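PDB 6BIO: clan CA, family C40, NlpC/P60 superfamily cysteine peptidase, which probably acts as a cysteine peptidase that cleaves peptide bonds in bacterial peptidoglycan, carrying a bacterial SH3 domain alongside its NlpC/P60 domain. Local coordinates for residues T84-I95 / R107-L118. Numbering follows the deposited sequence.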
# COMPACT_ATOMS: atom_id res chain seq x y z
N THR A 84 -2.19 -15.23 7.41
CA THR A 84 -2.07 -16.14 6.27
C THR A 84 -3.41 -16.23 5.56
O THR A 84 -4.46 -16.09 6.19
CB THR A 84 -1.52 -17.53 6.64
OG1 THR A 84 -2.45 -18.21 7.48
CG2 THR A 84 -0.18 -17.39 7.38
N ILE A 85 -3.38 -16.48 4.26
CA ILE A 85 -4.57 -16.35 3.42
C ILE A 85 -4.83 -17.64 2.62
O ILE A 85 -4.11 -17.94 1.67
CB ILE A 85 -4.47 -15.13 2.49
CG1 ILE A 85 -4.20 -13.86 3.29
CG2 ILE A 85 -5.75 -14.99 1.68
CD1 ILE A 85 -3.82 -12.66 2.43
N PRO A 86 -5.88 -18.39 2.94
CA PRO A 86 -6.21 -19.58 2.13
C PRO A 86 -6.71 -19.20 0.76
O PRO A 86 -7.48 -18.25 0.62
CB PRO A 86 -7.34 -20.24 2.93
CG PRO A 86 -7.19 -19.70 4.31
CD PRO A 86 -6.70 -18.30 4.16
N THR A 87 -6.31 -19.97 -0.24
CA THR A 87 -6.82 -19.80 -1.60
C THR A 87 -6.64 -21.15 -2.32
O THR A 87 -6.30 -22.16 -1.70
CB THR A 87 -6.16 -18.59 -2.28
OG1 THR A 87 -6.80 -18.36 -3.54
CG2 THR A 87 -4.69 -18.78 -2.47
N GLN A 88 -6.83 -21.14 -3.63
CA GLN A 88 -6.61 -22.30 -4.48
C GLN A 88 -5.91 -21.89 -5.76
O GLN A 88 -6.04 -20.75 -6.23
CB GLN A 88 -7.89 -23.05 -4.77
CG GLN A 88 -8.81 -22.31 -5.68
CD GLN A 88 -9.98 -23.22 -6.04
OE1 GLN A 88 -10.18 -23.60 -7.20
NE2 GLN A 88 -10.74 -23.62 -5.01
N SER A 89 -5.14 -22.82 -6.34
CA SER A 89 -4.55 -22.55 -7.63
C SER A 89 -5.59 -22.82 -8.71
O SER A 89 -6.51 -23.63 -8.55
CB SER A 89 -3.31 -23.40 -7.87
OG SER A 89 -3.64 -24.78 -8.01
N VAL A 90 -5.44 -22.12 -9.82
CA VAL A 90 -6.35 -22.28 -10.96
C VAL A 90 -5.68 -22.95 -12.15
O VAL A 90 -6.38 -23.32 -13.10
CB VAL A 90 -6.98 -20.93 -11.38
CG1 VAL A 90 -7.68 -20.29 -10.18
CG2 VAL A 90 -5.91 -20.01 -11.95
N THR A 91 -4.36 -23.03 -12.16
CA THR A 91 -3.58 -23.62 -13.25
C THR A 91 -2.40 -24.33 -12.62
O THR A 91 -1.91 -23.92 -11.58
CB THR A 91 -3.05 -22.52 -14.19
OG1 THR A 91 -4.11 -21.64 -14.57
CG2 THR A 91 -2.47 -23.12 -15.48
N GLU A 92 -1.94 -25.41 -13.25
CA GLU A 92 -0.75 -26.09 -12.75
C GLU A 92 0.44 -25.12 -12.75
O GLU A 92 0.55 -24.23 -13.60
CB GLU A 92 -0.44 -27.33 -13.58
CG GLU A 92 -0.04 -27.03 -15.03
CD GLU A 92 0.42 -28.29 -15.80
OE1 GLU A 92 0.68 -29.36 -15.18
OE2 GLU A 92 0.53 -28.18 -17.05
N ALA A 93 1.32 -25.29 -11.77
CA ALA A 93 2.47 -24.41 -11.61
C ALA A 93 3.50 -25.12 -10.73
O ALA A 93 3.20 -26.13 -10.08
CB ALA A 93 2.07 -23.11 -10.93
N ASN A 94 4.72 -24.60 -10.72
CA ASN A 94 5.74 -25.02 -9.77
C ASN A 94 5.83 -24.01 -8.62
O ASN A 94 5.74 -22.79 -8.83
CB ASN A 94 7.11 -25.08 -10.43
CG ASN A 94 7.24 -26.26 -11.37
OD1 ASN A 94 6.73 -27.35 -11.11
ND2 ASN A 94 7.93 -26.03 -12.47
N ILE A 95 6.06 -24.52 -7.43
CA ILE A 95 6.59 -23.72 -6.33
C ILE A 95 8.11 -23.68 -6.51
O ILE A 95 8.76 -24.73 -6.55
CB ILE A 95 6.20 -24.31 -4.96
CG1 ILE A 95 4.70 -24.23 -4.74
CG2 ILE A 95 6.96 -23.55 -3.84
CD1 ILE A 95 4.22 -24.98 -3.54
N ARG A 107 8.23 -27.92 -5.35
CA ARG A 107 7.12 -28.84 -5.50
C ARG A 107 6.23 -28.43 -6.67
O ARG A 107 5.88 -27.25 -6.80
CB ARG A 107 6.31 -28.83 -4.19
CG ARG A 107 5.07 -29.68 -4.10
CD ARG A 107 5.42 -31.14 -4.22
NE ARG A 107 4.42 -32.07 -3.62
CZ ARG A 107 3.34 -32.55 -4.25
NH1 ARG A 107 3.02 -32.14 -5.49
NH2 ARG A 107 2.57 -33.42 -3.60
N TYR A 108 5.84 -29.41 -7.48
CA TYR A 108 4.81 -29.22 -8.48
C TYR A 108 3.45 -29.11 -7.79
O TYR A 108 3.16 -29.83 -6.83
CB TYR A 108 4.80 -30.44 -9.41
CG TYR A 108 3.64 -30.46 -10.34
CD1 TYR A 108 3.60 -29.58 -11.45
CD2 TYR A 108 2.57 -31.31 -10.11
CE1 TYR A 108 2.52 -29.60 -12.30
CE2 TYR A 108 1.49 -31.35 -10.98
CZ TYR A 108 1.47 -30.50 -12.06
OH TYR A 108 0.35 -30.55 -12.86
N VAL A 109 2.63 -28.18 -8.27
CA VAL A 109 1.30 -27.97 -7.72
C VAL A 109 0.26 -28.14 -8.80
O VAL A 109 0.23 -27.34 -9.76
CB VAL A 109 1.18 -26.56 -7.10
CG1 VAL A 109 -0.16 -26.42 -6.47
CG2 VAL A 109 2.25 -26.31 -6.10
N PRO A 110 -0.58 -29.17 -8.73
CA PRO A 110 -1.62 -29.33 -9.74
C PRO A 110 -2.65 -28.22 -9.63
O PRO A 110 -2.81 -27.56 -8.60
CB PRO A 110 -2.25 -30.69 -9.45
CG PRO A 110 -1.80 -31.08 -8.14
CD PRO A 110 -0.60 -30.27 -7.75
N ALA A 111 -3.32 -28.00 -10.75
CA ALA A 111 -4.41 -27.06 -10.75
C ALA A 111 -5.44 -27.46 -9.70
O ALA A 111 -5.62 -28.64 -9.40
CB ALA A 111 -5.06 -27.01 -12.14
N ASN A 112 -6.13 -26.46 -9.16
CA ASN A 112 -7.21 -26.65 -8.19
C ASN A 112 -6.74 -27.12 -6.82
O ASN A 112 -7.48 -27.81 -6.11
CB ASN A 112 -8.21 -27.70 -8.69
CG ASN A 112 -9.55 -27.15 -8.94
OD1 ASN A 112 -10.00 -26.16 -8.35
ND2 ASN A 112 -10.22 -27.78 -9.87
N SER A 113 -5.49 -26.86 -6.48
CA SER A 113 -4.93 -27.25 -5.19
C SER A 113 -5.26 -26.19 -4.15
O SER A 113 -5.15 -24.98 -4.39
CB SER A 113 -3.41 -27.36 -5.30
OG SER A 113 -3.03 -28.48 -6.10
N GLN A 114 -5.59 -26.63 -2.95
CA GLN A 114 -5.70 -25.71 -1.82
C GLN A 114 -4.30 -25.35 -1.33
O GLN A 114 -3.49 -26.22 -1.04
CB GLN A 114 -6.45 -26.39 -0.68
CG GLN A 114 -7.86 -26.90 -1.00
CD GLN A 114 -8.81 -25.82 -1.34
OE1 GLN A 114 -8.81 -24.75 -0.69
NE2 GLN A 114 -9.61 -26.04 -2.37
N VAL A 115 -4.04 -24.05 -1.19
CA VAL A 115 -2.75 -23.53 -0.74
C VAL A 115 -2.98 -22.40 0.25
O VAL A 115 -4.09 -21.85 0.37
CB VAL A 115 -1.88 -23.05 -1.93
CG1 VAL A 115 -1.74 -24.14 -3.02
CG2 VAL A 115 -2.43 -21.74 -2.53
N THR A 116 -1.93 -22.02 0.95
CA THR A 116 -2.02 -20.90 1.88
C THR A 116 -0.99 -19.84 1.49
O THR A 116 0.20 -20.14 1.42
CB THR A 116 -1.76 -21.37 3.31
OG1 THR A 116 -2.70 -22.39 3.67
CG2 THR A 116 -1.85 -20.22 4.30
N ILE A 117 -1.45 -18.61 1.27
CA ILE A 117 -0.56 -17.49 1.00
C ILE A 117 0.10 -17.03 2.29
O ILE A 117 -0.58 -16.69 3.27
CB ILE A 117 -1.33 -16.34 0.32
CG1 ILE A 117 -1.77 -16.73 -1.10
CG2 ILE A 117 -0.50 -15.02 0.35
CD1 ILE A 117 -2.78 -15.82 -1.73
N LEU A 118 1.43 -16.90 2.23
CA LEU A 118 2.28 -16.43 3.31
C LEU A 118 2.86 -15.06 3.05
O LEU A 118 3.22 -14.36 4.02
CB LEU A 118 3.45 -17.40 3.55
CG LEU A 118 3.02 -18.86 3.83
CD1 LEU A 118 4.26 -19.72 4.03
CD2 LEU A 118 2.13 -19.00 4.99
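Ile95 packs against Val109 where two chain segments of the bacterial SH3 domain run antiparallel: strand 85-88 pairs with 114-117, both then bend together, and 93-95 pairs with 107-109 as part of a beta hairpin. The inner side is tight. CG1 and CD1 of Ile95 both press on CG2 of Val109, CD1 at 3.5 Å, closer than ordinary van der Waals contact, and Ile128 and Tyr130 of strand 125-130 also touch Ile95. Farther along, CG2 of Thr87 lodges between CD1 of Ile117 (3.6 Å) and CG2 of Val115 (3.7 Å). With OG1 anti to the backbone N (chi1 -173°), Thr87 turns its methyl to these neighbours while the hydroxyl bonds to the backbone N of Tyr144.

At the bend Ser89 joins the type II turn Pro110-Ser113. Its N donates to Ser113 O (2.9 Å), and its OG accepts from Ser113 N (3.2 Å). Ser113 OG in turn donates to Pro110 O, from above the carbonyl plane.

The solvent side is looser: Pro86 and Gln114 are exposed there, and Pro86 buries little against the opposing segment. Beyond the bend, beside the 93-95/107-109 pair, the ring of Tyr108 stands nearly perpendicular to the carboxylate of Glu92 (planes 80° apart), with Asn94 OD1 at its edge. Tyr108 OH donates to the anti lone pair of Glu92 OE1 at 2.6 Å.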